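ATP-dependent DNA helicase RecQ (Porphyromonas gingivalis, PDB 3IUO) probably couples ATP hydrolysis to 3'-5' unwinding of duplex DNA, and is represented here by its C-terminal domain. Local coordinates at residues I63-F68 and I109-I114. Numbering follows the deposited sequence.
Sequences INIDYF and IRLVRI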
# COMPACT_ATOMS: atom_id res chain seq x y z
N ILE B 63 1.59 -6.62 16.13
CA ILE B 63 2.72 -7.47 16.50
C ILE B 63 3.99 -6.65 16.60
O ILE B 63 4.16 -5.64 15.87
CB ILE B 63 2.93 -8.60 15.50
CG1 ILE B 63 3.14 -8.03 14.10
CG2 ILE B 63 1.73 -9.57 15.51
CD1 ILE B 63 3.71 -9.07 13.13
N ASN B 64 4.90 -7.12 17.45
CA ASN B 64 6.18 -6.50 17.53
C ASN B 64 7.30 -7.45 17.20
O ASN B 64 7.52 -8.41 17.91
CB ASN B 64 6.40 -5.85 18.90
CG ASN B 64 7.54 -4.86 18.83
OD1 ASN B 64 8.69 -5.24 18.66
ND2 ASN B 64 7.21 -3.56 18.86
N ILE B 65 8.00 -7.16 16.10
CA ILE B 65 9.14 -8.01 15.69
C ILE B 65 10.51 -7.32 15.84
O ILE B 65 11.48 -7.71 15.18
CB ILE B 65 8.95 -8.56 14.24
CG1 ILE B 65 8.80 -7.43 13.22
CG2 ILE B 65 7.70 -9.46 14.18
CD1 ILE B 65 9.10 -7.86 11.77
N ASP B 66 10.58 -6.27 16.66
CA ASP B 66 11.85 -5.55 16.89
C ASP B 66 12.95 -6.48 17.38
O ASP B 66 14.10 -6.33 16.95
CB ASP B 66 11.70 -4.43 17.92
CG ASP B 66 10.84 -3.29 17.44
OD1 ASP B 66 10.49 -3.25 16.24
OD2 ASP B 66 10.50 -2.42 18.28
N TYR B 67 12.60 -7.43 18.24
CA TYR B 67 13.58 -8.36 18.81
C TYR B 67 14.32 -9.11 17.70
O TYR B 67 15.51 -9.37 17.81
CB TYR B 67 12.89 -9.35 19.74
CG TYR B 67 11.97 -10.33 19.06
CD1 TYR B 67 12.42 -11.59 18.68
CD2 TYR B 67 10.63 -10.00 18.80
CE1 TYR B 67 11.58 -12.50 18.05
CE2 TYR B 67 9.78 -10.90 18.16
CZ TYR B 67 10.26 -12.14 17.78
OH TYR B 67 9.41 -13.03 17.18
N PHE B 68 13.61 -9.46 16.63
CA PHE B 68 14.20 -10.19 15.53
C PHE B 68 14.95 -9.27 14.56
O PHE B 68 16.09 -9.55 14.19
CB PHE B 68 13.13 -11.04 14.82
CG PHE B 68 13.63 -11.76 13.60
CD1 PHE B 68 14.34 -12.94 13.72
CD2 PHE B 68 13.35 -11.26 12.32
CE1 PHE B 68 14.80 -13.62 12.58
CE2 PHE B 68 13.79 -11.92 11.20
CZ PHE B 68 14.53 -13.11 11.33
N ILE B 109 13.13 -5.23 3.25
CA ILE B 109 12.09 -4.24 3.04
C ILE B 109 10.77 -4.76 3.58
O ILE B 109 10.05 -4.01 4.27
CB ILE B 109 11.97 -3.84 1.55
CG1 ILE B 109 13.22 -3.07 1.11
CG2 ILE B 109 10.71 -2.99 1.35
CD1 ILE B 109 13.31 -2.90 -0.40
N ARG B 110 10.46 -6.03 3.30
CA ARG B 110 9.24 -6.63 3.85
C ARG B 110 9.21 -6.63 5.39
O ARG B 110 8.16 -6.33 5.98
CB ARG B 110 9.01 -8.05 3.33
CG ARG B 110 8.66 -8.04 1.87
CD ARG B 110 8.59 -9.45 1.32
NE ARG B 110 7.35 -10.12 1.72
CZ ARG B 110 7.07 -11.39 1.45
NH1 ARG B 110 7.97 -12.16 0.84
NH2 ARG B 110 5.91 -11.90 1.80
N LEU B 111 10.33 -6.98 6.04
CA LEU B 111 10.41 -6.96 7.50
C LEU B 111 10.14 -5.58 8.07
O LEU B 111 9.39 -5.43 9.05
CB LEU B 111 11.78 -7.47 7.97
CG LEU B 111 11.92 -9.00 7.90
CD1 LEU B 111 13.39 -9.43 8.14
CD2 LEU B 111 11.02 -9.74 8.93
N VAL B 112 10.78 -4.56 7.52
CA VAL B 112 10.63 -3.23 8.09
C VAL B 112 9.22 -2.73 7.81
O VAL B 112 8.68 -2.02 8.65
CB VAL B 112 11.70 -2.24 7.58
CG1 VAL B 112 11.52 -0.85 8.19
CG2 VAL B 112 13.06 -2.78 7.94
N ARG B 113 8.67 -3.10 6.66
CA ARG B 113 7.30 -2.69 6.30
C ARG B 113 6.30 -3.30 7.31
O ARG B 113 5.36 -2.62 7.72
CB ARG B 113 7.01 -3.15 4.87
CG ARG B 113 5.61 -2.82 4.37
CD ARG B 113 5.43 -3.18 2.91
NE ARG B 113 4.05 -2.93 2.47
CZ ARG B 113 3.09 -3.84 2.54
NH1 ARG B 113 3.35 -5.04 3.05
NH2 ARG B 113 1.86 -3.53 2.14
N ILE B 114 6.51 -4.55 7.71
CA ILE B 114 5.67 -5.16 8.79
C ILE B 114 5.73 -4.33 10.05
O ILE B 114 4.69 -4.00 10.65
CB ILE B 114 6.07 -6.63 9.05
CG1 ILE B 114 5.61 -7.50 7.86
CG2 ILE B 114 5.55 -7.16 10.39
CD1 ILE B 114 6.42 -8.78 7.72
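Ile65 lies nearest Ile114 along the backbones, 8.2 Å between their CA atoms, where the loop entering helix 66-72 passes one side of helix 106-121. The contact is buried and apolar. Ile65 sends its CD1 between Leu111 and Ile114, one helical turn apart. Ile65 CD1 lies 3.9 Å from Leu111 CD2, and Ile114 CG2 is equally close to it. Ile65 CD1 also lies 3.7 Å from the backbone O of Leu111. Ile65 CG1 sits between its own backbone N and carbonyl carbon (chi1 59°), and the extended chain beyond it carries CD1 across to the helix. The side chains of Ile65 and Ile114 meet at about a right angle. Ile114 CG2 has a second neighbour in Ile63 CD1, at 3.8 Å. Phe68 adds its ring edge: Leu111 CD1 lies near the ring plane, 4.0 Å from Phe68 CE2. The contact joins part of the RecQ-1-like helix-turn-helix region to helix 106-121 in an all-helical domain. Helix 46-58 also packs here, with Val53 and Val57 against Ile63 and Leu50 against Leu111. Ile65 is the N-cap residue of helix 66-72. Just before it, Asn64 OD1 accepts the backbone N-H of Asp66, 2.9 Å from Asp66 N, an Asx turn just ahead of the helix. Asp66 OD1 forms a salt bridge with Lys115 NZ, and Ile63 O is hydrogen-bonded to Ser118 OG, both farther along helix 106-121.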